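Local atomic coordinates of autolysin E (Staphylococcus aureus, PDB entry 4PI8), a protein that probably cleaves the glycan strands of bacterial peptidoglycan as an endo-beta-N-acetylglucosaminidase, and here holds a NAG-NAM disaccharide. Residues A14-K27 against W184-I198. The protein carries 1 engineered substitution. Numbering follows the deposited sequence.
Sequences AVSMQQGKGIVQTK and WNPENPAQHQYASDI. With AMU (N-acetyl-beta-muramic acid), chain B; NAG (2-acetamido-2-deoxy-beta-D-glucopyranose), chain C; SO4 (sulfate ion), chain N.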
loop_
_atom_site.group_PDB
_atom_site.type_symbol
_atom_site.label_atom_id
_atom_site.label_comp_id
_atom_site.label_asym_id
_atom_site.label_seq_id
_atom_site.Cartn_x
_atom_site.Cartn_y
_atom_site.Cartn_z
ATOM N N ALA A 14 -19.566 1.220 11.228
ATOM C CA ALA A 14 -18.199 1.443 10.755
ATOM C C ALA A 14 -17.900 2.895 10.393
ATOM O O ALA A 14 -16.870 3.457 10.723
ATOM C CB ALA A 14 -17.909 0.527 9.584
ATOM N N VAL A 15 -18.865 3.552 9.734
ATOM C CA VAL A 15 -18.707 4.944 9.393
ATOM C C VAL A 15 -18.487 5.795 10.643
ATOM O O VAL A 15 -17.607 6.642 10.705
ATOM C CB VAL A 15 -19.905 5.487 8.598
ATOM C CG1 VAL A 15 -19.837 7.002 8.502
ATOM C CG2 VAL A 15 -19.994 4.822 7.249
ATOM N N SER A 16 -19.311 5.557 11.675
ATOM C CA SER A 16 -19.184 6.338 12.912
ATOM C C SER A 16 -17.790 6.177 13.530
ATOM O O SER A 16 -17.204 7.089 14.060
ATOM C CB SER A 16 -20.229 5.910 13.928
ATOM O OG SER A 16 -21.521 6.273 13.494
ATOM N N MET A 17 -17.289 4.942 13.479
ATOM C CA MET A 17 -15.941 4.652 14.000
ATOM C C MET A 17 -14.858 5.401 13.189
ATOM O O MET A 17 -14.001 5.968 13.757
ATOM C CB MET A 17 -15.733 3.141 14.017
ATOM C CG MET A 17 -16.613 2.437 15.039
ATOM S SD MET A 17 -16.749 0.659 14.914
ATOM C CE MET A 17 -15.228 0.173 15.617
ATOM N N GLN A 18 -14.982 5.371 11.842
ATOM C CA GLN A 18 -13.999 6.046 10.963
ATOM C C GLN A 18 -13.995 7.569 11.178
ATOM O O GLN A 18 -13.000 8.217 10.988
ATOM C CB GLN A 18 -14.314 5.774 9.513
ATOM C CG GLN A 18 -14.153 4.347 9.051
ATOM C CD GLN A 18 -12.747 3.763 9.095
ATOM O OE1 GLN A 18 -11.776 4.494 9.286
ATOM N NE2 GLN A 18 -12.678 2.480 8.863
ATOM N N GLN A 19 -15.164 8.075 11.602
ATOM C CA GLN A 19 -15.342 9.496 11.894
ATOM C C GLN A 19 -15.022 9.839 13.350
ATOM O O GLN A 19 -15.186 11.000 13.813
ATOM C CB GLN A 19 -16.796 9.883 11.594
ATOM C CG GLN A 19 -17.170 9.770 10.139
ATOM C CD GLN A 19 -18.668 9.910 9.868
ATOM O OE1 GLN A 19 -19.501 9.775 10.782
ATOM N NE2 GLN A 19 -19.021 10.173 8.623
ATOM N N GLY A 20 -14.508 8.880 14.110
ATOM C CA GLY A 20 -14.248 9.102 15.525
ATOM C C GLY A 20 -13.167 10.094 15.860
ATOM O O GLY A 20 -12.347 10.561 15.022
ATOM N N LYS A 21 -13.086 10.432 17.133
ATOM C CA LYS A 21 -12.210 11.517 17.573
ATOM C C LYS A 21 -10.746 11.297 17.274
ATOM O O LYS A 21 -10.160 10.291 17.643
ATOM C CB LYS A 21 -12.369 11.799 19.088
ATOM C CG LYS A 21 -11.531 12.987 19.535
ATOM C CD LYS A 21 -11.759 13.242 21.020
ATOM C CE LYS A 21 -10.951 14.416 21.479
ATOM N NZ LYS A 21 -11.443 15.683 20.851
ATOM N N GLY A 22 -10.136 12.303 16.632
ATOM C CA GLY A 22 -8.717 12.279 16.363
ATOM C C GLY A 22 -8.198 11.400 15.242
ATOM O O GLY A 22 -6.981 11.363 15.021
ATOM N N ILE A 23 -9.079 10.649 14.599
ATOM C CA ILE A 23 -8.637 9.671 13.557
ATOM C C ILE A 23 -8.301 10.500 12.304
ATOM O O ILE A 23 -9.167 11.233 11.827
ATOM C CB ILE A 23 -9.689 8.637 13.305
ATOM C CG1 ILE A 23 -9.876 7.758 14.569
ATOM C CG2 ILE A 23 -9.340 7.798 12.071
ATOM C CD1 ILE A 23 -11.170 6.996 14.575
ATOM N N VAL A 24 -7.105 10.305 11.796
ATOM C CA VAL A 24 -6.624 11.109 10.646
ATOM C C VAL A 24 -7.136 10.511 9.340
ATOM O O VAL A 24 -6.856 9.344 9.057
ATOM C CB VAL A 24 -5.106 11.213 10.651
ATOM C CG1 VAL A 24 -4.622 11.995 9.416
ATOM C CG2 VAL A 24 -4.625 11.869 11.957
ATOM N N GLN A 25 -7.909 11.284 8.600
ATOM C CA GLN A 25 -8.470 10.872 7.319
ATOM C C GLN A 25 -8.237 12.068 6.413
ATOM O O GLN A 25 -8.704 13.147 6.737
ATOM C CB GLN A 25 -9.957 10.587 7.363
ATOM C CG GLN A 25 -10.359 9.621 8.518
ATOM C CD GLN A 25 -10.346 8.160 8.162
ATOM O OE1 GLN A 25 -9.685 7.731 7.219
ATOM N NE2 GLN A 25 -11.035 7.345 8.931
ATOM N N THR A 26 -7.485 11.886 5.319
ATOM C CA THR A 26 -7.036 13.022 4.503
ATOM C C THR A 26 -7.471 12.871 3.050
ATOM O O THR A 26 -7.870 11.794 2.568
ATOM C CB THR A 26 -5.533 13.158 4.566
ATOM O OG1 THR A 26 -4.914 11.965 4.069
ATOM C CG2 THR A 26 -5.030 13.408 5.977
ATOM N N LYS A 27 -7.410 14.008 2.340
ATOM C CA LYS A 27 -7.789 14.081 0.925
ATOM C C LYS A 27 -6.881 15.104 0.239
ATOM O O LYS A 27 -6.468 16.053 0.882
ATOM C CB LYS A 27 -9.256 14.509 0.845
ATOM C CG LYS A 27 -9.805 15.021 -0.455
ATOM C CD LYS A 27 -10.893 16.063 -0.184
ATOM C CE LYS A 27 -11.163 16.914 -1.422
ATOM N NZ LYS A 27 -11.333 16.073 -2.645
ATOM N N TRP A 184 -9.551 0.195 5.176
ATOM C CA TRP A 184 -10.721 0.474 5.981
ATOM C C TRP A 184 -10.992 -0.622 7.032
ATOM O O TRP A 184 -11.942 -0.481 7.801
ATOM C CB TRP A 184 -11.960 0.658 5.085
ATOM C CG TRP A 184 -11.869 1.777 4.099
ATOM C CD1 TRP A 184 -11.731 1.657 2.758
ATOM C CD2 TRP A 184 -11.937 3.176 4.379
ATOM N NE1 TRP A 184 -11.646 2.896 2.222
ATOM C CE2 TRP A 184 -11.780 3.855 3.169
ATOM C CE3 TRP A 184 -12.096 3.941 5.555
ATOM C CZ2 TRP A 184 -11.795 5.238 3.083
ATOM C CZ3 TRP A 184 -12.133 5.307 5.453
ATOM C CH2 TRP A 184 -11.962 5.938 4.204
ATOM N N ASN A 185 -10.182 -1.646 7.094
ATOM C CA ASN A 185 -10.299 -2.733 8.070
ATOM C C ASN A 185 -11.701 -2.972 8.565
ATOM O O ASN A 185 -11.996 -2.805 9.754
ATOM C CB ASN A 185 -9.329 -2.481 9.229
ATOM C CG ASN A 185 -9.012 -3.742 10.024
ATOM O OD1 ASN A 185 -9.359 -4.856 9.639
ATOM N ND2 ASN A 185 -8.249 -3.544 11.112
ATOM N N PRO A 186 -12.608 -3.383 7.708
ATOM C CA PRO A 186 -14.012 -3.516 8.111
ATOM C C PRO A 186 -14.206 -4.531 9.234
ATOM O O PRO A 186 -15.245 -4.404 9.974
ATOM C CB PRO A 186 -14.722 -3.942 6.844
ATOM C CG PRO A 186 -13.675 -4.312 5.883
ATOM C CD PRO A 186 -12.442 -3.579 6.265
ATOM N N GLU A 187 -13.340 -5.482 9.438
ATOM C CA GLU A 187 -13.458 -6.438 10.551
ATOM C C GLU A 187 -13.274 -5.717 11.854
ATOM O O GLU A 187 -13.899 -6.106 12.878
ATOM C CB GLU A 187 -12.428 -7.522 10.410
ATOM C CG GLU A 187 -12.557 -8.712 11.359
ATOM C CD GLU A 187 -11.610 -9.859 11.040
ATOM O OE1 GLU A 187 -10.771 -9.823 10.105
ATOM O OE2 GLU A 187 -11.766 -10.933 11.712
ATOM N N ASN A 188 -12.451 -4.669 11.903
ATOM C CA ASN A 188 -12.140 -3.859 13.097
ATOM C C ASN A 188 -11.947 -2.392 12.667
ATOM O O ASN A 188 -10.838 -1.887 12.585
ATOM C CB ASN A 188 -10.926 -4.353 13.871
ATOM C CG ASN A 188 -11.180 -5.676 14.560
ATOM O OD1 ASN A 188 -10.762 -6.778 14.084
ATOM N ND2 ASN A 188 -11.889 -5.614 15.620
ATOM N N PRO A 189 -13.044 -1.710 12.377
ATOM C CA PRO A 189 -12.959 -0.396 11.749
ATOM C C PRO A 189 -12.137 0.603 12.527
ATOM O O PRO A 189 -12.205 0.678 13.768
ATOM C CB PRO A 189 -14.445 0.031 11.637
ATOM C CG PRO A 189 -15.173 -1.213 11.526
ATOM C CD PRO A 189 -14.445 -2.183 12.434
ATOM N N ALA A 190 -11.349 1.397 11.825
ATOM C CA ALA A 190 -10.567 2.489 12.336
ATOM C C ALA A 190 -9.319 2.076 13.076
ATOM O O ALA A 190 -8.631 2.949 13.677
ATOM C CB ALA A 190 -11.412 3.510 13.147
ATOM N N GLN A 191 -8.951 0.801 13.083
ATOM C CA GLN A 191 -7.713 0.314 13.603
ATOM C C GLN A 191 -6.931 -0.263 12.463
ATOM O O GLN A 191 -7.466 -0.895 11.564
ATOM C CB GLN A 191 -7.951 -0.918 14.583
ATOM C CG GLN A 191 -8.696 -0.499 15.793
ATOM C CD GLN A 191 -8.625 -1.568 16.836
ATOM O OE1 GLN A 191 -9.616 -2.227 17.139
ATOM N NE2 GLN A 191 -7.455 -1.783 17.345
ATOM N N HIS A 192 -5.616 -0.236 12.636
ATOM C CA HIS A 192 -4.682 -0.944 11.762
ATOM C C HIS A 192 -4.985 -0.663 10.292
ATOM O O HIS A 192 -5.041 -1.631 9.483
ATOM C CB HIS A 192 -4.618 -2.446 12.067
ATOM C CG HIS A 192 -3.334 -3.037 11.597
ATOM N ND1 HIS A 192 -3.245 -3.822 10.457
ATOM C CD2 HIS A 192 -2.056 -2.809 11.997
ATOM C CE1 HIS A 192 -1.976 -4.096 10.221
ATOM N NE2 HIS A 192 -1.226 -3.489 11.124
ATOM N N GLN A 193 -5.044 0.587 9.940
ATOM C CA GLN A 193 -5.320 1.007 8.525
ATOM C C GLN A 193 -4.054 1.533 7.909
ATOM O O GLN A 193 -3.257 2.253 8.488
ATOM C CB GLN A 193 -6.437 2.021 8.526
ATOM C CG GLN A 193 -7.729 1.326 8.938
ATOM C CD GLN A 193 -9.030 2.119 9.025
ATOM O OE1 GLN A 193 -10.054 1.481 9.217
ATOM N NE2 GLN A 193 -8.986 3.411 8.949
ATOM N N TYR A 194 -3.882 1.191 6.616
ATOM C CA TYR A 194 -2.558 1.395 6.005
ATOM C C TYR A 194 -2.259 2.829 5.767
ATOM O O TYR A 194 -1.071 3.223 5.769
ATOM C CB TYR A 194 -2.468 0.579 4.700
ATOM C CG TYR A 194 -1.002 0.274 4.309
ATOM C CD1 TYR A 194 -0.233 1.256 3.658
ATOM C CD2 TYR A 194 -0.434 -0.911 4.594
ATOM C CE1 TYR A 194 1.103 1.009 3.413
ATOM C CE2 TYR A 194 0.930 -1.148 4.336
ATOM C CZ TYR A 194 1.643 -0.168 3.751
ATOM O OH TYR A 194 3.009 -0.463 3.476
ATOM N N ALA A 195 -3.269 3.648 5.468
ATOM C CA ALA A 195 -3.044 5.000 5.065
ATOM C C ALA A 195 -4.163 5.900 5.512
ATOM O O ALA A 195 -5.277 5.395 5.743
ATOM C CB ALA A 195 -2.904 5.036 3.564
ATOM N N SER A 196 -3.881 7.215 5.618
ATOM C CA SER A 196 -4.938 8.205 5.886
ATOM C C SER A 196 -5.609 8.747 4.674
ATOM O O SER A 196 -6.728 9.197 4.736
ATOM C CB SER A 196 -4.390 9.331 6.760
ATOM O OG SER A 196 -3.417 10.090 6.066
ATOM N N ASP A 197 -4.927 8.703 3.512
ATOM C CA ASP A 197 -5.517 9.197 2.285
ATOM C C ASP A 197 -6.783 8.374 1.973
ATOM O O ASP A 197 -6.693 7.180 1.726
ATOM C CB ASP A 197 -4.478 9.101 1.160
ATOM C CG ASP A 197 -4.979 9.571 -0.169
ATOM O OD1 ASP A 197 -6.120 9.979 -0.393
ATOM O OD2 ASP A 197 -4.107 9.425 -1.083
ATOM N N ILE A 198 -7.939 9.038 1.894
ATOM C CA ILE A 198 -9.210 8.382 1.595
ATOM C C ILE A 198 -9.287 7.753 0.200
ATOM O O ILE A 198 -10.171 6.917 -0.045
ATOM C CB ILE A 198 -10.439 9.256 1.874
ATOM C CG1 ILE A 198 -10.569 10.404 0.844
ATOM C CG2 ILE A 198 -10.439 9.694 3.333
ATOM C CD1 ILE A 198 -11.810 11.268 1.078
HETATM C C1 AMU B . -0.175 5.510 8.039
HETATM C C2 AMU B . 0.478 4.380 8.780
HETATM C C3 AMU B . -0.481 3.822 9.844
HETATM C C4 AMU B . -0.948 4.993 10.739
HETATM C C5 AMU B . -1.421 6.133 9.884
HETATM C C6 AMU B . -1.859 7.328 10.735
HETATM C C7 AMU B . 1.940 2.525 7.964
HETATM C C8 AMU B . 2.015 1.371 6.988
HETATM C C9 AMU B . -0.342 1.468 10.339
HETATM C C10 AMU B . 0.752 0.497 10.564
HETATM C C11 AMU B . -1.554 1.161 11.215
HETATM O O1 AMU B . 0.708 6.076 7.084
HETATM O O3 AMU B . 0.123 2.791 10.620
HETATM O O4 AMU B . -1.983 4.431 11.563
HETATM O O5 AMU B . -0.404 6.543 9.005
HETATM O O6 AMU B . -2.489 8.356 9.963
HETATM O O7 AMU B . 2.875 2.803 8.684
HETATM O O10 AMU B . 0.767 -0.598 9.928
HETATM O O11 AMU B . 1.654 0.769 11.455
HETATM N N2 AMU B . 0.840 3.262 7.872
HETATM C C1 NAG C . -1.852 4.735 12.940
HETATM C C2 NAG C . -3.134 4.153 13.546
HETATM C C3 NAG C . -3.105 4.403 15.064
HETATM C C4 NAG C . -1.811 3.864 15.591
HETATM C C5 NAG C . -0.597 4.406 14.855
HETATM C C6 NAG C . 0.621 3.649 15.295
HETATM C C7 NAG C . -5.220 3.896 12.193
HETATM C C8 NAG C . -6.452 4.566 11.720
HETATM N N2 NAG C . -4.392 4.625 12.962
HETATM O O3 NAG C . -4.188 3.701 15.657
HETATM O O4 NAG C . -1.662 4.279 16.946
HETATM O O5 NAG C . -0.715 4.100 13.466
HETATM O O6 NAG C . 1.701 4.355 14.681
HETATM O O7 NAG C . -4.961 2.721 11.902
HETATM S S SO4 N . -0.670 8.192 4.350
HETATM O O1 SO4 N . 0.214 7.232 3.626
HETATM O O2 SO4 N . -0.916 7.689 5.676
HETATM O O3 SO4 N . -1.849 8.525 3.499
HETATM O O4 SO4 N . 0.098 9.482 4.581
HETATM O O HOH W 1 -14.599 0.238 8.017
HETATM O O HOH W 2 -2.226 11.634 3.911
#
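Gln18 and Gln193 reach for each other from opposite directions and pair their amides edge to edge through two reciprocal hydrogen bonds, the planes 18° apart. Gln18 NE2 gives to Gln193 OE1 at 2.8 Å, and Gln193 NE2 returns the bond to Gln18 OE1 at 3.0 Å; each donor sits on a lone pair in the carbonyl plane. Each oxygen takes a second donor: Gln25 NE2 for Gln18 OE1, the backbone N of Ala190 for Gln193 OE1, the latter from above the carbonyl plane. With donors at both oxygens, neither amide could be flipped without losing bonds. Gln18 gets there by bending at chi2 (-64°), which also sets its CD 3.6 Å from CE3 at the edge of the Trp184 indole, amide and ring nearly perpendicular. Gln25 OE1 turns to Arg183.

The paired amide backs the sugar site, consistent with a glucosaminidase of the lysozyme clan: Gln193 N holds O7 of the NAG acetamido group, and the acetamido methyl C8 of the muramic acid sits over the centre of one Tyr194 face.

Beside the amides, Met17 passes obliquely by Pro189, SD near CB and CE nearest the backbone O, while Ile23 CD1 meets Ala190 CB at 3.8 Å. Toward strand 26-29 the backbones join in a single bridge, Thr26 N to Ser196 O (2.9 Å) and Ile198 N to Thr26 O (2.8 Å). There Thr26 OG1 and Ser196 OG share a water that also donates to a sulfate, probably from the crystallisation liquor, held by Ser196 N and Asp197 N.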